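Local atomic coordinates of spike glycoprotein (Bat coronavirus HKU9, PDB entry 5GYQ), a protein that probably attaches the virion to host cells by binding a receptor, this fragment being the putative receptor-binding domain of the S1 subunit of the spike. Residues A[74-79]-A[147-152]; A[10-15]-A[21-26]; A[68-73]-A[105-110]. All blocks are in the same frame, centred on the assembly; numbering follows the deposited sequence.

Contact 1. Residues A[74-79]-A[147-152]; sequences THLNNL and YVYGLA. With NAG (2-acetamido-2-deoxy-beta-D-glucopyranose), chain B.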
loop_
_atom_site.group_PDB
_atom_site.type_symbol
_atom_site.label_atom_id
_atom_site.label_comp_id
_atom_site.label_asym_id
_atom_site.label_seq_id
_atom_site.Cartn_x
_atom_site.Cartn_y
_atom_site.Cartn_z
ATOM N N THR A 74 -0.600 -15.637 2.533
ATOM C CA THR A 74 0.184 -16.231 1.451
ATOM C C THR A 74 0.795 -15.151 0.560
ATOM O O THR A 74 2.014 -15.112 0.320
ATOM C CB THR A 74 -0.683 -17.169 0.578
ATOM O OG1 THR A 74 -1.339 -18.140 1.405
ATOM C CG2 THR A 74 0.168 -17.879 -0.466
ATOM N N HIS A 75 -0.071 -14.265 0.086
ATOM C CA HIS A 75 0.332 -13.196 -0.814
ATOM C C HIS A 75 1.258 -12.207 -0.124
ATOM O O HIS A 75 2.147 -11.646 -0.757
ATOM C CB HIS A 75 -0.898 -12.476 -1.364
ATOM C CG HIS A 75 -1.755 -13.331 -2.244
ATOM N ND1 HIS A 75 -3.100 -13.099 -2.420
ATOM C CD2 HIS A 75 -1.456 -14.413 -3.002
ATOM C CE1 HIS A 75 -3.597 -14.004 -3.247
ATOM N NE2 HIS A 75 -2.621 -14.812 -3.615
ATOM N N LEU A 76 1.048 -12.000 1.173
ATOM C CA LEU A 76 1.904 -11.104 1.949
ATOM C C LEU A 76 3.318 -11.660 2.071
ATOM O O LEU A 76 4.304 -10.939 1.883
ATOM C CB LEU A 76 1.315 -10.860 3.341
ATOM C CG LEU A 76 2.129 -9.919 4.232
ATOM C CD1 LEU A 76 2.184 -8.525 3.629
ATOM C CD2 LEU A 76 1.561 -9.878 5.641
ATOM N N ASN A 77 3.409 -12.950 2.389
ATOM C CA ASN A 77 4.698 -13.615 2.511
ATOM C C ASN A 77 5.434 -13.635 1.178
ATOM O O ASN A 77 6.638 -13.379 1.124
ATOM C CB ASN A 77 4.520 -15.036 3.044
ATOM C CG ASN A 77 4.099 -15.060 4.499
ATOM O OD1 ASN A 77 4.428 -14.153 5.266
ATOM N ND2 ASN A 77 3.366 -16.096 4.889
ATOM N N ASN A 78 4.712 -13.927 0.101
ATOM C CA ASN A 78 5.319 -13.860 -1.225
ATOM C C ASN A 78 5.772 -12.443 -1.576
ATOM O O ASN A 78 6.786 -12.255 -2.248
ATOM C CB ASN A 78 4.348 -14.376 -2.284
ATOM C CG ASN A 78 4.139 -15.869 -2.195
ATOM O OD1 ASN A 78 4.999 -16.594 -1.694
ATOM N ND2 ASN A 78 2.992 -16.339 -2.676
ATOM N N LEU A 79 5.017 -11.449 -1.117
ATOM C CA LEU A 79 5.357 -10.050 -1.362
ATOM C C LEU A 79 6.665 -9.693 -0.669
ATOM O O LEU A 79 7.547 -9.070 -1.265
ATOM C CB LEU A 79 4.234 -9.126 -0.884
ATOM C CG LEU A 79 4.427 -7.629 -1.132
ATOM C CD1 LEU A 79 4.496 -7.334 -2.619
ATOM C CD2 LEU A 79 3.314 -6.826 -0.478
ATOM N N TYR A 147 -9.027 -14.666 5.325
ATOM C CA TYR A 147 -8.613 -13.820 6.432
ATOM C C TYR A 147 -7.604 -12.833 5.871
ATOM O O TYR A 147 -6.697 -13.213 5.132
ATOM C CB TYR A 147 -8.017 -14.635 7.577
ATOM C CG TYR A 147 -7.392 -13.780 8.653
ATOM C CD1 TYR A 147 -8.179 -13.101 9.572
ATOM C CD2 TYR A 147 -6.015 -13.646 8.744
ATOM C CE1 TYR A 147 -7.610 -12.316 10.556
ATOM C CE2 TYR A 147 -5.438 -12.866 9.723
ATOM C CZ TYR A 147 -6.239 -12.204 10.626
ATOM O OH TYR A 147 -5.669 -11.422 11.605
ATOM N N VAL A 148 -7.757 -11.566 6.223
ATOM C CA VAL A 148 -7.098 -10.512 5.469
ATOM C C VAL A 148 -6.441 -9.450 6.348
ATOM O O VAL A 148 -6.953 -9.085 7.407
ATOM C CB VAL A 148 -8.120 -9.858 4.499
ATOM C CG1 VAL A 148 -8.049 -8.345 4.538
ATOM C CG2 VAL A 148 -7.914 -10.382 3.087
ATOM N N TYR A 149 -5.281 -8.982 5.900
ATOM C CA TYR A 149 -4.588 -7.870 6.524
ATOM C C TYR A 149 -4.717 -6.616 5.677
ATOM O O TYR A 149 -4.886 -6.691 4.458
ATOM C CB TYR A 149 -3.107 -8.195 6.729
ATOM C CG TYR A 149 -2.860 -9.429 7.556
ATOM C CD1 TYR A 149 -3.072 -9.422 8.928
ATOM C CD2 TYR A 149 -2.411 -10.604 6.967
ATOM C CE1 TYR A 149 -2.848 -10.549 9.689
ATOM C CE2 TYR A 149 -2.184 -11.737 7.722
ATOM C CZ TYR A 149 -2.403 -11.703 9.083
ATOM O OH TYR A 149 -2.178 -12.826 9.843
ATOM N N GLY A 150 -4.639 -5.463 6.330
ATOM C CA GLY A 150 -4.500 -4.206 5.626
ATOM C C GLY A 150 -3.055 -4.052 5.194
ATOM O O GLY A 150 -2.145 -4.533 5.868
ATOM N N LEU A 151 -2.841 -3.391 4.065
ATOM C CA LEU A 151 -1.498 -3.168 3.553
ATOM C C LEU A 151 -1.339 -1.754 3.029
ATOM O O LEU A 151 -2.082 -1.312 2.137
ATOM C CB LEU A 151 -1.156 -4.161 2.440
ATOM C CG LEU A 151 0.230 -3.949 1.816
ATOM C CD1 LEU A 151 1.324 -4.283 2.816
ATOM C CD2 LEU A 151 0.404 -4.758 0.542
ATOM N N ALA A 152 -0.365 -1.056 3.604
ATOM C CA ALA A 152 0.055 0.249 3.129
ATOM C C ALA A 152 1.489 0.158 2.627
ATOM O O ALA A 152 2.408 -0.151 3.386
ATOM C CB ALA A 152 -0.065 1.292 4.233
HETATM C C1 NAG B . -4.951 -16.276 -0.192
HETATM C C2 NAG B . -5.002 -17.702 0.307
HETATM C C3 NAG B . -4.541 -18.648 -0.792
HETATM C C4 NAG B . -5.366 -18.431 -2.058
HETATM C C5 NAG B . -5.460 -16.946 -2.426
HETATM C C6 NAG B . -6.490 -16.680 -3.500
HETATM C C7 NAG B . -4.756 -17.977 2.730
HETATM C C8 NAG B . -3.799 -18.153 3.870
HETATM N N2 NAG B . -4.208 -17.876 1.511
HETATM O O3 NAG B . -4.686 -19.980 -0.319
HETATM O O4 NAG B . -4.744 -19.064 -3.174
HETATM O O5 NAG B . -5.825 -16.135 -1.297
HETATM O O6 NAG B . -6.506 -15.311 -3.881
HETATM O O7 NAG B . -5.971 -17.927 2.898
#

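Contact 2. Residues A[10-15]-A[21-26]; sequences YSVLQD and VWRRYM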
loop_
_atom_site.group_PDB
_atom_site.type_symbol
_atom_site.label_atom_id
_atom_site.label_comp_id
_atom_site.label_asym_id
_atom_site.label_seq_id
_atom_site.Cartn_x
_atom_site.Cartn_y
_atom_site.Cartn_z
ATOM N N TYR A 10 -7.616 8.232 6.237
ATOM C CA TYR A 10 -8.282 7.516 7.327
ATOM C C TYR A 10 -9.321 6.511 6.824
ATOM O O TYR A 10 -9.339 5.341 7.237
ATOM C CB TYR A 10 -8.969 8.505 8.279
ATOM C CG TYR A 10 -8.049 9.471 9.006
ATOM C CD1 TYR A 10 -7.375 9.088 10.158
ATOM C CD2 TYR A 10 -7.891 10.777 8.560
ATOM C CE1 TYR A 10 -6.549 9.966 10.828
ATOM C CE2 TYR A 10 -7.070 11.664 9.222
ATOM C CZ TYR A 10 -6.401 11.252 10.358
ATOM O OH TYR A 10 -5.577 12.127 11.030
ATOM N N SER A 11 -10.184 6.980 5.927
ATOM C CA SER A 11 -11.304 6.184 5.430
ATOM C C SER A 11 -10.860 4.892 4.755
ATOM O O SER A 11 -11.422 3.832 5.012
ATOM C CB SER A 11 -12.145 7.010 4.453
ATOM O OG SER A 11 -11.351 7.498 3.389
ATOM N N VAL A 12 -9.853 4.983 3.892
ATOM C CA VAL A 12 -9.368 3.812 3.179
ATOM C C VAL A 12 -8.589 2.907 4.131
ATOM O O VAL A 12 -8.479 1.701 3.908
ATOM C CB VAL A 12 -8.490 4.203 1.970
ATOM C CG1 VAL A 12 -7.031 4.343 2.367
ATOM C CG2 VAL A 12 -8.639 3.180 0.871
ATOM N N LEU A 13 -8.067 3.491 5.205
ATOM C CA LEU A 13 -7.334 2.722 6.199
ATOM C C LEU A 13 -8.283 1.889 7.041
ATOM O O LEU A 13 -7.924 0.803 7.487
ATOM C CB LEU A 13 -6.505 3.636 7.097
ATOM C CG LEU A 13 -5.196 4.143 6.497
ATOM C CD1 LEU A 13 -4.496 5.079 7.465
ATOM C CD2 LEU A 13 -4.292 2.980 6.118
ATOM N N GLN A 14 -9.496 2.384 7.267
ATOM C CA GLN A 14 -10.449 1.587 8.040
ATOM C C GLN A 14 -11.187 0.558 7.173
ATOM O O GLN A 14 -11.846 -0.340 7.698
ATOM C CB GLN A 14 -11.442 2.501 8.770
ATOM C CG GLN A 14 -12.494 3.140 7.899
ATOM C CD GLN A 14 -13.267 4.219 8.632
ATOM O OE1 GLN A 14 -12.718 4.931 9.475
ATOM N NE2 GLN A 14 -14.545 4.343 8.316
ATOM N N ASP A 15 -11.067 0.682 5.854
ATOM C CA ASP A 15 -11.635 -0.314 4.947
ATOM C C ASP A 15 -10.836 -0.414 3.648
ATOM O O ASP A 15 -11.258 0.110 2.616
ATOM C CB ASP A 15 -13.099 0.012 4.635
ATOM C CG ASP A 15 -13.785 -1.079 3.825
ATOM O OD1 ASP A 15 -13.277 -2.220 3.805
ATOM O OD2 ASP A 15 -14.835 -0.795 3.214
ATOM N N VAL A 21 -8.335 -3.465 -7.079
ATOM C CA VAL A 21 -8.563 -2.022 -7.189
ATOM C C VAL A 21 -7.858 -1.233 -6.082
ATOM O O VAL A 21 -8.465 -0.373 -5.443
ATOM C CB VAL A 21 -10.071 -1.677 -7.165
ATOM C CG1 VAL A 21 -10.704 -2.009 -8.497
ATOM C CG2 VAL A 21 -10.785 -2.412 -6.031
ATOM N N TRP A 22 -6.576 -1.526 -5.867
ATOM C CA TRP A 22 -5.773 -0.830 -4.862
ATOM C C TRP A 22 -5.754 0.674 -5.110
ATOM O O TRP A 22 -5.852 1.121 -6.257
ATOM C CB TRP A 22 -4.339 -1.368 -4.843
ATOM C CG TRP A 22 -3.579 -1.202 -6.141
ATOM C CD1 TRP A 22 -3.550 -2.075 -7.191
ATOM C CD2 TRP A 22 -2.724 -0.107 -6.510
ATOM N NE1 TRP A 22 -2.739 -1.592 -8.190
ATOM C CE2 TRP A 22 -2.220 -0.386 -7.797
ATOM C CE3 TRP A 22 -2.336 1.077 -5.877
ATOM C CZ2 TRP A 22 -1.354 0.478 -8.464
ATOM C CZ3 TRP A 22 -1.474 1.936 -6.544
ATOM C CH2 TRP A 22 -0.993 1.630 -7.824
ATOM N N ARG A 23 -5.622 1.460 -4.043
ATOM C CA ARG A 23 -5.697 2.913 -4.202
ATOM C C ARG A 23 -4.390 3.629 -3.885
ATOM O O ARG A 23 -3.670 3.253 -2.971
ATOM C CB ARG A 23 -6.820 3.480 -3.333
ATOM C CG ARG A 23 -8.183 3.438 -4.005
ATOM C CD ARG A 23 -9.278 3.121 -3.005
ATOM N NE ARG A 23 -10.402 4.047 -3.094
ATOM C CZ ARG A 23 -11.597 3.813 -2.563
ATOM N NH1 ARG A 23 -11.824 2.676 -1.919
ATOM N NH2 ARG A 23 -12.568 4.709 -2.685
ATOM N N ARG A 24 -4.099 4.675 -4.651
ATOM C CA ARG A 24 -2.871 5.440 -4.470
ATOM C C ARG A 24 -3.153 6.855 -3.984
ATOM O O ARG A 24 -4.090 7.504 -4.443
ATOM C CB ARG A 24 -2.075 5.486 -5.779
ATOM C CG ARG A 24 -0.934 6.499 -5.792
ATOM C CD ARG A 24 0.081 6.159 -6.871
ATOM N NE ARG A 24 0.786 4.917 -6.562
ATOM C CZ ARG A 24 1.681 4.343 -7.361
ATOM N NH1 ARG A 24 1.987 4.893 -8.529
ATOM N NH2 ARG A 24 2.269 3.213 -6.990
ATOM N N TYR A 25 -2.339 7.320 -3.044
ATOM C CA TYR A 25 -2.404 8.698 -2.575
ATOM C C TYR A 25 -1.017 9.321 -2.654
ATOM O O TYR A 25 -0.056 8.794 -2.094
ATOM C CB TYR A 25 -2.949 8.765 -1.147
ATOM C CG TYR A 25 -4.300 8.103 -0.993
ATOM C CD1 TYR A 25 -5.472 8.829 -1.155
ATOM C CD2 TYR A 25 -4.403 6.748 -0.699
ATOM C CE1 TYR A 25 -6.711 8.225 -1.025
ATOM C CE2 TYR A 25 -5.633 6.137 -0.567
ATOM C CZ TYR A 25 -6.783 6.878 -0.730
ATOM O OH TYR A 25 -8.009 6.267 -0.598
ATOM N N MET A 26 -0.911 10.437 -3.364
ATOM C CA MET A 26 0.377 11.086 -3.549
ATOM C C MET A 26 0.539 12.290 -2.625
ATOM O O MET A 26 -0.305 13.183 -2.591
ATOM C CB MET A 26 0.553 11.502 -5.009
ATOM C CG MET A 26 0.668 10.324 -5.965
ATOM S SD MET A 26 0.760 10.822 -7.696
ATOM C CE MET A 26 1.159 9.260 -8.478
#

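Contact 3. Residues A[68-73]-A[105-110]; sequences VMRINE and FYLNST. With NAG (2-acetamido-2-deoxy-beta-D-glucopyranose), chain B.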
loop_
_atom_site.group_PDB
_atom_site.type_symbol
_atom_site.label_atom_id
_atom_site.label_comp_id
_atom_site.label_asym_id
_atom_site.label_seq_id
_atom_site.Cartn_x
_atom_site.Cartn_y
_atom_site.Cartn_z
ATOM N N VAL A 68 -2.722 1.588 -0.853
ATOM C CA VAL A 68 -3.489 0.882 0.163
ATOM C C VAL A 68 -4.378 -0.194 -0.448
ATOM O O VAL A 68 -5.050 0.031 -1.470
ATOM C CB VAL A 68 -4.348 1.861 0.980
ATOM C CG1 VAL A 68 -5.144 1.121 2.039
ATOM C CG2 VAL A 68 -3.462 2.918 1.630
ATOM N N MET A 69 -4.359 -1.366 0.181
ATOM C CA MET A 69 -5.191 -2.485 -0.252
ATOM C C MET A 69 -5.282 -3.524 0.852
ATOM O O MET A 69 -4.717 -3.340 1.923
ATOM C CB MET A 69 -4.621 -3.120 -1.522
ATOM C CG MET A 69 -3.315 -3.872 -1.293
ATOM S SD MET A 69 -2.126 -3.630 -2.631
ATOM C CE MET A 69 -1.524 -1.987 -2.247
ATOM N N ARG A 70 -5.988 -4.618 0.592
ATOM C CA ARG A 70 -6.005 -5.737 1.519
ATOM C C ARG A 70 -5.233 -6.904 0.918
ATOM O O ARG A 70 -5.060 -6.979 -0.299
ATOM C CB ARG A 70 -7.441 -6.146 1.860
ATOM C CG ARG A 70 -8.295 -6.573 0.680
ATOM C CD ARG A 70 -9.720 -6.853 1.135
ATOM N NE ARG A 70 -10.293 -5.698 1.823
ATOM C CZ ARG A 70 -11.101 -5.773 2.876
ATOM N NH1 ARG A 70 -11.439 -6.954 3.376
ATOM N NH2 ARG A 70 -11.568 -4.662 3.436
ATOM N N ILE A 71 -4.766 -7.812 1.769
ATOM C CA ILE A 71 -3.864 -8.872 1.324
ATOM C C ILE A 71 -3.877 -10.024 2.326
ATOM O O ILE A 71 -3.903 -9.789 3.530
ATOM C CB ILE A 71 -2.422 -8.311 1.139
ATOM C CG1 ILE A 71 -1.491 -9.332 0.488
ATOM C CG2 ILE A 71 -1.849 -7.811 2.464
ATOM C CD1 ILE A 71 -0.122 -8.750 0.136
ATOM N N ASN A 72 -3.881 -11.271 1.856
ATOM C CA ASN A 72 -3.879 -12.370 2.817
ATOM C C ASN A 72 -2.460 -12.886 3.047
ATOM O O ASN A 72 -1.518 -12.432 2.391
ATOM C CB ASN A 72 -4.856 -13.491 2.393
ATOM C CG ASN A 72 -4.355 -14.372 1.246
ATOM O OD1 ASN A 72 -3.249 -14.222 0.728
ATOM N ND2 ASN A 72 -5.207 -15.325 0.855
ATOM N N GLU A 73 -2.312 -13.812 3.992
ATOM C CA GLU A 73 -0.996 -14.223 4.483
ATOM C C GLU A 73 -0.068 -14.783 3.401
ATOM O O GLU A 73 1.113 -14.446 3.367
ATOM C CB GLU A 73 -1.154 -15.253 5.602
ATOM C CG GLU A 73 0.168 -15.721 6.212
ATOM C CD GLU A 73 0.806 -14.691 7.137
ATOM O OE1 GLU A 73 1.990 -14.866 7.497
ATOM O OE2 GLU A 73 0.132 -13.711 7.514
ATOM N N PHE A 105 -1.057 -4.532 8.567
ATOM C CA PHE A 105 -1.691 -4.333 9.865
ATOM C C PHE A 105 -2.982 -5.137 9.975
ATOM O O PHE A 105 -3.584 -5.504 8.965
ATOM C CB PHE A 105 -1.967 -2.845 10.102
ATOM C CG PHE A 105 -2.777 -2.191 9.014
ATOM C CD1 PHE A 105 -4.154 -2.084 9.125
ATOM C CD2 PHE A 105 -2.161 -1.670 7.887
ATOM C CE1 PHE A 105 -4.902 -1.477 8.128
ATOM C CE2 PHE A 105 -2.904 -1.066 6.889
ATOM C CZ PHE A 105 -4.275 -0.969 7.012
ATOM N N TYR A 106 -3.404 -5.401 11.208
ATOM C CA TYR A 106 -4.563 -6.253 11.464
ATOM C C TYR A 106 -5.891 -5.586 11.116
ATOM O O TYR A 106 -6.112 -4.415 11.417
ATOM C CB TYR A 106 -4.576 -6.697 12.932
ATOM C CG TYR A 106 -3.483 -7.688 13.270
ATOM C CD1 TYR A 106 -3.660 -9.049 13.055
ATOM C CD2 TYR A 106 -2.272 -7.261 13.794
ATOM C CE1 TYR A 106 -2.662 -9.959 13.357
ATOM C CE2 TYR A 106 -1.268 -8.163 14.101
ATOM C CZ TYR A 106 -1.468 -9.510 13.878
ATOM O OH TYR A 106 -0.471 -10.409 14.180
ATOM N N LEU A 107 -6.765 -6.352 10.471
ATOM C CA LEU A 107 -8.124 -5.916 10.169
ATOM C C LEU A 107 -9.133 -6.775 10.915
ATOM O O LEU A 107 -10.294 -6.389 11.068
ATOM C CB LEU A 107 -8.401 -5.987 8.665
ATOM C CG LEU A 107 -7.860 -4.872 7.776
ATOM C CD1 LEU A 107 -8.155 -5.179 6.322
ATOM C CD2 LEU A 107 -8.470 -3.538 8.175
ATOM N N ASN A 108 -8.675 -7.942 11.366
ATOM C CA ASN A 108 -9.522 -8.916 12.050
ATOM C C ASN A 108 -10.753 -9.258 11.220
ATOM O O ASN A 108 -11.870 -9.301 11.732
ATOM C CB ASN A 108 -9.943 -8.395 13.425
ATOM C CG ASN A 108 -8.795 -7.760 14.181
ATOM O OD1 ASN A 108 -8.923 -6.658 14.713
ATOM N ND2 ASN A 108 -7.661 -8.451 14.227
ATOM N N SER A 109 -10.536 -9.498 9.932
ATOM C CA SER A 109 -11.638 -9.717 9.008
ATOM C C SER A 109 -11.338 -10.817 7.998
ATOM O O SER A 109 -10.328 -10.767 7.295
ATOM C CB SER A 109 -11.971 -8.417 8.272
ATOM O OG SER A 109 -12.938 -8.630 7.258
ATOM N N THR A 110 -12.213 -11.815 7.944
ATOM C CA THR A 110 -12.189 -12.793 6.863
ATOM C C THR A 110 -13.380 -12.510 5.955
ATOM O O THR A 110 -14.532 -12.605 6.377
ATOM C CB THR A 110 -12.239 -14.246 7.374
ATOM O OG1 THR A 110 -13.577 -14.745 7.278
ATOM C CG2 THR A 110 -11.755 -14.331 8.813
HETATM C C1 NAG B . -4.951 -16.276 -0.192
HETATM C C2 NAG B . -5.002 -17.702 0.307
HETATM C C3 NAG B . -4.541 -18.648 -0.792
HETATM C C4 NAG B . -5.366 -18.431 -2.058
HETATM C C5 NAG B . -5.460 -16.946 -2.426
HETATM C C6 NAG B . -6.490 -16.680 -3.500
HETATM C C7 NAG B . -4.756 -17.977 2.730
HETATM C C8 NAG B . -3.799 -18.153 3.870
HETATM N N2 NAG B . -4.208 -17.876 1.511
HETATM O O3 NAG B . -4.686 -19.980 -0.319
HETATM O O4 NAG B . -4.744 -19.064 -3.174
HETATM O O5 NAG B . -5.825 -16.135 -1.297
HETATM O O6 NAG B . -6.506 -15.311 -3.881
HETATM O O7 NAG B . -5.971 -17.927 2.898
#

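Contact 1. Residues A[74-79]-A[147-152]
The ring of Tyr149 meets helix residue Leu76 at a slant: Leu76 CD2 comes to 4.2 Å from Tyr149 CD2, in an approach that is neither squarely over a face nor at the edge. Beyond the two segments, the same ring stacks with His44. Its OH makes a weak hydrogen bond to Glu73 in the first turn of the helix and also lies in the plane of the Tyr147 ring, at its edge.

The second flat group, the His75 imidazole, faces the glycan. One face of the ring carries the first NAG, whose C1 sits 4.0 Å above the His75 ring plane and displaced toward the rim. NAG O6 also comes to 3.3 Å from His75 CE1. A hydrogen bond between His75 ND1 and Tyr113 OH helps fix the rotation of the ring. Thr74, one residue earlier, accepts a nearly straight hydrogen bond on OG1 from NAG N2 (2.9 Å, 174° at the hydrogen), so the acetamido group of the sugar is tied to the same turn of helix.

Between helix and strand every contact is apolar. Leu79 and Leu151 reach for each other tip to tip, Leu79 CD2 lying 3.7 Å from Leu151 CD2. Both leucines hold CG anti to the backbone N (chi1 -178° in Leu79), which points their methyl ends at each other. A looser touch between Leu76 CD1 and Leu151 CD1 closes the group.

All four touching residues are buried, and no hydrogen bond crosses between the segments. Their local axes pass 9.9 Å apart at 43°. Helix 73-81 therefore lies over one face of the antiparallel sheet: its leucines cover strand 146-157 and also touch Ile71 of strand 63-71, while Leu76 reaches Ala104 of strand 100-111.

Contact 2. Residues A[10-15]-A[21-26]
Val12, on the one-turn helix 10-14, packs against Arg23 and Tyr25 of strand 23-27, an outermost strand of the five-stranded antiparallel sheet in the core of this receptor-binding domain. The closest pair is Val12 CB and Tyr25 OH, 3.3 Å apart. Both methyls of the valine share in the contact. Val12 CG1 is 3.7 Å from Tyr25 CE2, while Val12 CG2 lies 3.5 Å from Tyr25 OH, so the branched end of the valine straddles the phenol oxygen. Toward the ring itself the approach is slanted. The two side chains come from opposite directions, and Tyr25 has CG anti to its carbonyl carbon (chi1 -56°), which carries the ring out from the strand to the helix.

Arg23 contributes its aliphatic part. Arg23 CD passes 3.9 Å from Val12 CG2, the two chains sliding by each other in opposite senses; the arginine bends at chi2 and chi3, and its guanidinium meets Val12 CG2 only at a slant. Asp15 OD2 stands 6.9 Å from Arg23 NH1, too far for a salt bridge; at most a weak electrostatic attraction would be expected. Asp15 instead pairs through OD1 with Arg70.

The alternation of a beta strand divides the work between its faces. Arg23 and Tyr25 point to the helix, whereas Arg24 projects from the other side, where Trp22 CH2 lies 3.6 Å above one face of the Arg24 guanidinium. Asp67 forms a salt bridge with Arg24 there, and Trp22 makes a cation-pi contact with Arg126. On the helix side, Val12 also touches Val68 of the adjoining strand 63-71, and Pro17, from the short link between the segments, contacts both Val12 and Arg23.

Contact 3. Residues A[68-73]-A[105-110]
Arg70 and Leu107 meet across strand 146-157, on one face of the antiparallel sheet and close to the N-glycosylation site at Asn72. Leu107 CD1 lies over one face of the Arg70 guanidinium, 4.5 Å from Arg70 NH2. Ser109 comes from another direction: Ser109 OG is at the guanidinium edge, near the plane, and 4.5 Å from Arg70 NH1. That distance is too long for a hydrogen bond, so Ser109 adds a loose polar neighbour without holding the group.

What fixes the guanidinium lies outside these two strands. Arg70 NE donates to the carbonyl of Pro16, and NH2 forms a salt bridge with Asp15, so the plane is gripped at two points while Leu107 covers a face. The arginine reaches this position by bending, with chi1 and chi3 both near +60° and chi2 extended, which turns its end to the strand 105-110 side although CB does not aim there.

Strands 63-71 and 100-111 both pair antiparallel with the intervening 146-157, and so run in the same direction. Their nearest CA atoms, in Arg70 and Leu107, are 8.9 Å apart, as expected for strands separated by another. Val148 of that middle strand touches both Arg70 and Leu107.

Asn72 is the N-cap of helix 73-81 and carries the sugar, being the asparagine of the Asn72-Glu73-Thr74 sequon. Asn72 ND2 is covalently bound to NAG C1 at 1.4 Å. The two ends of the amide thus do different work: ND2, besides holding the sugar, is hydrogen-bonded to Ser146, while OD1 caps the helix, the rotamer (chi1 76°) placing it where it accepts from the backbone N of His75.

All three contacts are built on one antiparallel sheet. Contact 1 is buried throughout and purely apolar between its segments; contacts 2 and 3 are only partly buried. Contact 2 sets a valine against a tyrosine and an arginine, and contact 3 a leucine over an arginine's guanidinium. Contacts 1 and 3 lie closest, their centres about 6 Å apart: strand 63-71 leads directly into helix 73-81, both contacts hold the same NAG, and Leu151 N and Gly150 N probably bond to Met69 O and Phe105 O. Contact 2, on an outer strand, is about 13 Å from contact 3 between centres; a probable Val68 N to Arg23 O bond joins them, beside an ion pair that contrasts with apolar contact 1. Contacts 1 and 2 do not touch.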